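Local coordinates for protein adenine phosphoribosyltransferase (Leishmania donovani, PDB 1QB7) that probably catalyses the salvage of adenine, joining it to 5-phospho-alpha-D-ribose 1-diphosphate to give AMP and diphosphate, at residues 110-115 with 125-130; 173-178 with 201-206. All blocks are in the same frame, centred on the assembly; numbering follows the deposited sequence.

Contact 1 (110-115 with 125-130)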
loop_
_atom_site.group_PDB
_atom_site.type_symbol
_atom_site.label_atom_id
_atom_site.label_comp_id
_atom_site.label_asym_id
_atom_site.label_seq_id
_atom_site.Cartn_x
_atom_site.Cartn_y
_atom_site.Cartn_z
ATOM N N LEU A 110 -4.373 -12.559 15.148
ATOM C CA LEU A 110 -3.120 -12.453 14.414
ATOM C C LEU A 110 -2.038 -13.409 14.868
ATOM O O LEU A 110 -2.107 -13.982 15.955
ATOM C CB LEU A 110 -2.565 -11.033 14.542
ATOM C CG LEU A 110 -3.478 -9.822 14.358
ATOM C CD1 LEU A 110 -2.656 -8.570 14.608
ATOM C CD2 LEU A 110 -4.098 -9.809 12.963
ATOM N N ILE A 111 -1.049 -13.584 13.999
ATOM C CA ILE A 111 0.127 -14.400 14.278
ATOM C C ILE A 111 1.261 -13.381 14.188
ATOM O O ILE A 111 1.349 -12.664 13.195
ATOM C CB ILE A 111 0.384 -15.478 13.187
ATOM C CG1 ILE A 111 -0.847 -16.370 13.004
ATOM C CG2 ILE A 111 1.616 -16.320 13.562
ATOM C CD1 ILE A 111 -0.696 -17.403 11.904
ATOM N N ARG A 112 2.096 -13.281 15.222
ATOM C CA ARG A 112 3.208 -12.328 15.195
ATOM C C ARG A 112 4.553 -13.009 14.962
ATOM O O ARG A 112 4.760 -14.149 15.381
ATOM C CB ARG A 112 3.261 -11.495 16.479
ATOM C CG ARG A 112 3.671 -12.267 17.723
ATOM C CD ARG A 112 3.960 -11.323 18.881
ATOM N NE ARG A 112 4.405 -12.036 20.077
ATOM C CZ ARG A 112 3.600 -12.415 21.061
ATOM N NH1 ARG A 112 2.301 -12.141 21.002
ATOM N NH2 ARG A 112 4.091 -13.063 22.108
ATOM N N SER A 113 5.460 -12.301 14.290
ATOM C CA SER A 113 6.791 -12.824 14.001
ATOM C C SER A 113 7.702 -12.736 15.228
ATOM O O SER A 113 7.378 -12.074 16.211
ATOM C CB SER A 113 7.419 -12.081 12.817
ATOM O OG SER A 113 7.655 -10.719 13.125
ATOM N N GLU A 114 8.851 -13.398 15.153
ATOM C CA GLU A 114 9.804 -13.422 16.255
ATOM C C GLU A 114 11.160 -12.977 15.745
ATOM O O GLU A 114 12.033 -13.802 15.470
ATOM C CB GLU A 114 9.885 -14.839 16.822
ATOM C CG GLU A 114 8.547 -15.349 17.335
ATOM C CD GLU A 114 8.585 -16.786 17.818
ATOM O OE1 GLU A 114 9.635 -17.451 17.676
ATOM O OE2 GLU A 114 7.549 -17.253 18.338
ATOM N N PRO A 115 11.357 -11.653 15.606
ATOM C CA PRO A 115 12.631 -11.124 15.115
ATOM C C PRO A 115 13.811 -11.417 16.039
ATOM O O PRO A 115 13.640 -11.615 17.244
ATOM C CB PRO A 115 12.351 -9.625 14.999
ATOM C CG PRO A 115 11.314 -9.376 16.049
ATOM C CD PRO A 115 10.409 -10.562 15.913
ATOM N N PRO A 125 14.406 -4.284 15.620
ATOM C CA PRO A 125 13.612 -5.210 14.805
ATOM C C PRO A 125 12.109 -4.995 14.968
ATOM O O PRO A 125 11.636 -4.649 16.048
ATOM C CB PRO A 125 14.049 -6.577 15.330
ATOM C CG PRO A 125 14.345 -6.296 16.763
ATOM C CD PRO A 125 15.121 -5.012 16.683
ATOM N N GLU A 126 11.365 -5.201 13.887
ATOM C CA GLU A 126 9.919 -5.014 13.913
ATOM C C GLU A 126 9.160 -6.326 14.026
ATOM O O GLU A 126 9.445 -7.287 13.315
ATOM C CB GLU A 126 9.449 -4.308 12.642
ATOM C CG GLU A 126 10.258 -3.091 12.252
ATOM C CD GLU A 126 9.822 -2.524 10.917
ATOM O OE1 GLU A 126 8.766 -1.858 10.878
ATOM O OE2 GLU A 126 10.524 -2.749 9.905
ATOM N N VAL A 127 8.214 -6.373 14.952
ATOM C CA VAL A 127 7.382 -7.550 15.105
ATOM C C VAL A 127 6.255 -7.323 14.095
ATOM O O VAL A 127 5.545 -6.319 14.172
ATOM C CB VAL A 127 6.802 -7.652 16.531
ATOM C CG1 VAL A 127 5.836 -8.829 16.633
ATOM C CG2 VAL A 127 7.932 -7.798 17.538
ATOM N N MET A 128 6.148 -8.211 13.108
ATOM C CA MET A 128 5.120 -8.101 12.077
ATOM C C MET A 128 4.090 -9.217 12.209
ATOM O O MET A 128 4.362 -10.252 12.817
ATOM C CB MET A 128 5.767 -8.109 10.693
ATOM C CG MET A 128 6.719 -6.936 10.452
ATOM S SD MET A 128 5.886 -5.331 10.423
ATOM C CE MET A 128 5.195 -5.361 8.787
ATOM N N THR A 129 2.903 -9.004 11.640
ATOM C CA THR A 129 1.822 -9.984 11.730
ATOM C C THR A 129 1.024 -10.190 10.443
ATOM O O THR A 129 1.146 -9.442 9.474
ATOM C CB THR A 129 0.762 -9.564 12.796
ATOM O OG1 THR A 129 0.017 -8.435 12.315
ATOM C CG2 THR A 129 1.414 -9.197 14.120
ATOM N N ILE A 130 0.214 -11.241 10.470
ATOM C CA ILE A 130 -0.726 -11.583 9.406
ATOM C C ILE A 130 -1.897 -12.166 10.194
ATOM O O ILE A 130 -1.716 -12.645 11.318
ATOM C CB ILE A 130 -0.224 -12.670 8.393
ATOM C CG1 ILE A 130 0.091 -13.985 9.106
ATOM C CG2 ILE A 130 0.934 -12.144 7.546
ATOM C CD1 ILE A 130 0.353 -15.127 8.160
#

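Contact 2 (173-178 with 201-206)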
loop_
_atom_site.group_PDB
_atom_site.type_symbol
_atom_site.label_atom_id
_atom_site.label_comp_id
_atom_site.label_asym_id
_atom_site.label_seq_id
_atom_site.Cartn_x
_atom_site.Cartn_y
_atom_site.Cartn_z
ATOM N N SER A 173 11.690 -8.454 -4.709
ATOM C CA SER A 173 11.858 -7.031 -4.453
ATOM C C SER A 173 12.171 -6.319 -5.767
ATOM O O SER A 173 12.715 -6.923 -6.691
ATOM C CB SER A 173 12.969 -6.784 -3.420
ATOM O OG SER A 173 14.225 -7.273 -3.849
ATOM N N ILE A 174 11.767 -5.058 -5.871
ATOM C CA ILE A 174 12.027 -4.272 -7.072
ATOM C C ILE A 174 13.530 -3.967 -7.100
ATOM O O ILE A 174 14.201 -4.126 -8.121
ATOM C CB ILE A 174 11.252 -2.916 -7.047
ATOM C CG1 ILE A 174 9.746 -3.144 -6.854
ATOM C CG2 ILE A 174 11.535 -2.123 -8.312
ATOM C CD1 ILE A 174 9.094 -4.032 -7.900
ATOM N N LEU A 175 14.046 -3.563 -5.943
ATOM C CA LEU A 175 15.439 -3.205 -5.794
ATOM C C LEU A 175 16.109 -3.934 -4.638
ATOM O O LEU A 175 15.517 -4.110 -3.576
ATOM C CB LEU A 175 15.539 -1.707 -5.534
ATOM C CG LEU A 175 16.954 -1.137 -5.489
ATOM C CD1 LEU A 175 17.491 -1.000 -6.908
ATOM C CD2 LEU A 175 16.920 0.206 -4.800
ATOM N N SER A 176 17.356 -4.339 -4.852
ATOM C CA SER A 176 18.135 -5.007 -3.814
ATOM C C SER A 176 19.379 -4.178 -3.517
ATOM O O SER A 176 19.864 -3.435 -4.379
ATOM C CB SER A 176 18.551 -6.405 -4.255
ATOM O OG SER A 176 19.272 -6.357 -5.471
ATOM N N ILE A 177 19.854 -4.275 -2.278
ATOM C CA ILE A 177 21.051 -3.570 -1.817
ATOM C C ILE A 177 22.001 -4.691 -1.387
ATOM O O ILE A 177 22.176 -4.941 -0.192
ATOM C CB ILE A 177 20.752 -2.700 -0.569
ATOM C CG1 ILE A 177 19.434 -1.927 -0.726
ATOM C CG2 ILE A 177 21.918 -1.763 -0.301
ATOM C CD1 ILE A 177 19.438 -0.866 -1.792
ATOM N N PRO A 178 22.648 -5.362 -2.356
ATOM C CA PRO A 178 23.574 -6.472 -2.078
ATOM C C PRO A 178 24.626 -6.241 -0.988
ATOM O O PRO A 178 25.024 -7.181 -0.289
ATOM C CB PRO A 178 24.194 -6.753 -3.451
ATOM C CG PRO A 178 24.087 -5.432 -4.159
ATOM C CD PRO A 178 22.718 -4.974 -3.775
ATOM N N SER A 201 15.355 -10.173 -7.415
ATOM C CA SER A 201 15.301 -8.716 -7.485
ATOM C C SER A 201 15.318 -8.303 -8.949
ATOM O O SER A 201 15.913 -8.992 -9.782
ATOM C CB SER A 201 16.495 -8.098 -6.756
ATOM O OG SER A 201 16.383 -6.691 -6.691
ATOM N N LEU A 202 14.668 -7.184 -9.257
ATOM C CA LEU A 202 14.606 -6.686 -10.625
ATOM C C LEU A 202 15.760 -5.732 -10.951
ATOM O O LEU A 202 16.133 -5.576 -12.116
ATOM C CB LEU A 202 13.263 -6.002 -10.876
ATOM C CG LEU A 202 12.025 -6.839 -10.529
ATOM C CD1 LEU A 202 10.773 -6.000 -10.699
ATOM C CD2 LEU A 202 11.970 -8.095 -11.392
ATOM N N LEU A 203 16.331 -5.115 -9.920
ATOM C CA LEU A 203 17.436 -4.183 -10.099
ATOM C C LEU A 203 18.297 -4.114 -8.843
ATOM O O LEU A 203 17.790 -4.207 -7.729
ATOM C CB LEU A 203 16.910 -2.780 -10.418
ATOM C CG LEU A 203 17.963 -1.752 -10.853
ATOM C CD1 LEU A 203 18.358 -2.015 -12.299
ATOM C CD2 LEU A 203 17.437 -0.331 -10.711
ATOM N N SER A 204 19.606 -3.980 -9.036
ATOM C CA SER A 204 20.548 -3.851 -7.930
ATOM C C SER A 204 20.826 -2.360 -7.765
ATOM O O SER A 204 20.936 -1.643 -8.756
ATOM C CB SER A 204 21.860 -4.566 -8.253
ATOM O OG SER A 204 22.879 -4.161 -7.354
ATOM N N ASP A 205 20.965 -1.888 -6.530
ATOM C CA ASP A 205 21.239 -0.466 -6.342
ATOM C C ASP A 205 22.594 -0.068 -6.943
ATOM O O ASP A 205 22.877 1.114 -7.109
ATOM C CB ASP A 205 21.126 -0.048 -4.870
ATOM C CG ASP A 205 22.324 -0.456 -4.050
ATOM O OD1 ASP A 205 22.810 -1.596 -4.230
ATOM O OD2 ASP A 205 22.767 0.366 -3.217
ATOM N N ASP A 206 23.417 -1.060 -7.287
ATOM C CA ASP A 206 24.707 -0.791 -7.908
ATOM C C ASP A 206 24.491 -0.206 -9.295
ATOM O O ASP A 206 25.387 0.423 -9.855
ATOM C CB ASP A 206 25.556 -2.060 -7.997
ATOM C CG ASP A 206 26.947 -1.801 -8.581
ATOM O OD1 ASP A 206 27.668 -0.931 -8.040
ATOM O OD2 ASP A 206 27.316 -2.446 -9.590
#

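Contact 1 (110-115 with 125-130)
Ile111 and Ile130 face each other as an antiparallel hydrogen-bonded pair, and backbone bonding sets the frame of this two-stranded hairpin. Ile111 N gives its proton to Ile130 O at 2.9 Å, and the return bond from Ile130 N to Ile111 O is longer, 3.3 Å. Beyond the strand, Ser113 N reaches Met128 O at 2.8 Å. There a side chain replaces the second backbone acceptor: Met128 N donates to Ser113 OG at 2.9 Å, in a nearly straight bond (166° at the hydrogen). The torsion (chi1 65°) sets OG between its own backbone N and carbonyl carbon, where it meets Met128 N; it is also hydrogen-bonded to Ser156 OG.

Apolar contacts fill in along the pair. On the Arg112 and Thr129 face, Arg112 CB lies 3.7 Å from Val127 CG1 and 3.8 Å from Thr129 CG2; the arginine and valine run side by side in the same direction. The other valine branch, CG2, meets the ring of Pro115, whose CB touches Pro125 CB at 3.5 Å, the two prolines crossing at about a right angle.

A methyl meets a hydroxyl where Leu110 CD1 rests 3.5 Å from Thr129 OG1, already hydrogen-bonded to Arg101 O and Asn106 ND2.

The hairpin is consistent with the flexible loop that type I phosphoribosyltransferases carry beside the active site, and Glu126, salt-bridged to Lys102, lies near the bound magnesium ion. Ile111 and Ile130 rest on Leu160 of helix 152-163, while residues 110-112 pair in parallel with a strand of the second subunit, carrying the sheet across the dimer interface.

Contact 2 (173-178 with 201-206)
Leu175 and Leu203 stand abreast on the same face of a parallel strand pair, both with CG anti to the backbone N (chi1 -174° and -170°), and the CD1 branch of Leu175 lies 3.9 Å from CD2 of Leu203. The same CD1 lies over the backbone, 3.3 Å from Leu203 O and next to Asp205 N. One residue earlier, where both segments turn a corner, Ile174 and Leu202 meet obliquely through their CD1 methyls, 3.8 Å apart.

The opposite face carries serines. In the conformer described, one of two, Ser201 OG, anti to its own N, reaches across the bend at Leu202 and donates to Leu203 O at 3.0 Å, coming from 48° above the carbonyl plane. That oxygen also takes the proton of Ser176 N at 2.9 Å, so in this conformer two donors grip it. Ser176 OG then lies 3.2 Å from Ser201 OG, and it makes a weak bond to the same carbonyl.

These short strands form part of a three-stranded parallel sheet, 147-148, 175-176 and 203-204, that follows the C-terminal ends of strands 140-145, 167-173 and 199-201 in the central sheet of the type I phosphoribosyltransferase fold. Leu202 N bonds to Ser173 O at the bend, and Asp205 N to Ser176 O beyond it.

At the far end, Ile177 and Asp205 cross at about a right angle: the CD1 methyl lies 3.6 Å from Asp205 CB, while CG2 faces the carboxylate. Pro178 comes in obliquely, its CD 3.4 Å from Asp205 OD1. Ser204 OG accepts from Asp206 N in an ST turn where the short 3-10 segment 205-206 begins. Ile177 approaches the bound adenine, and Asp205 O accepts from NH2 of Arg40, a residue of the adenine pocket.

In the fold
Contact 1 comes wholly before contact 2 in the sequence, and their centres lie about 24 Å apart on opposite sides of the chain's centre, with nearest atoms about 14 Å apart. Both belong to the phosphoribosyltransferase domain, yet to different sheets: an antiparallel hairpin for 110-115 with 125-130, a small parallel sheet for 173-178 with 201-206. In the sequence between them, strand 140-145 brings Asp145 and helix 152-163 brings Thr153 to the magnesium site. The two contacts thus approach the active site from different directions, contact 1 near the metal and at the dimer interface, contact 2 near the adenine.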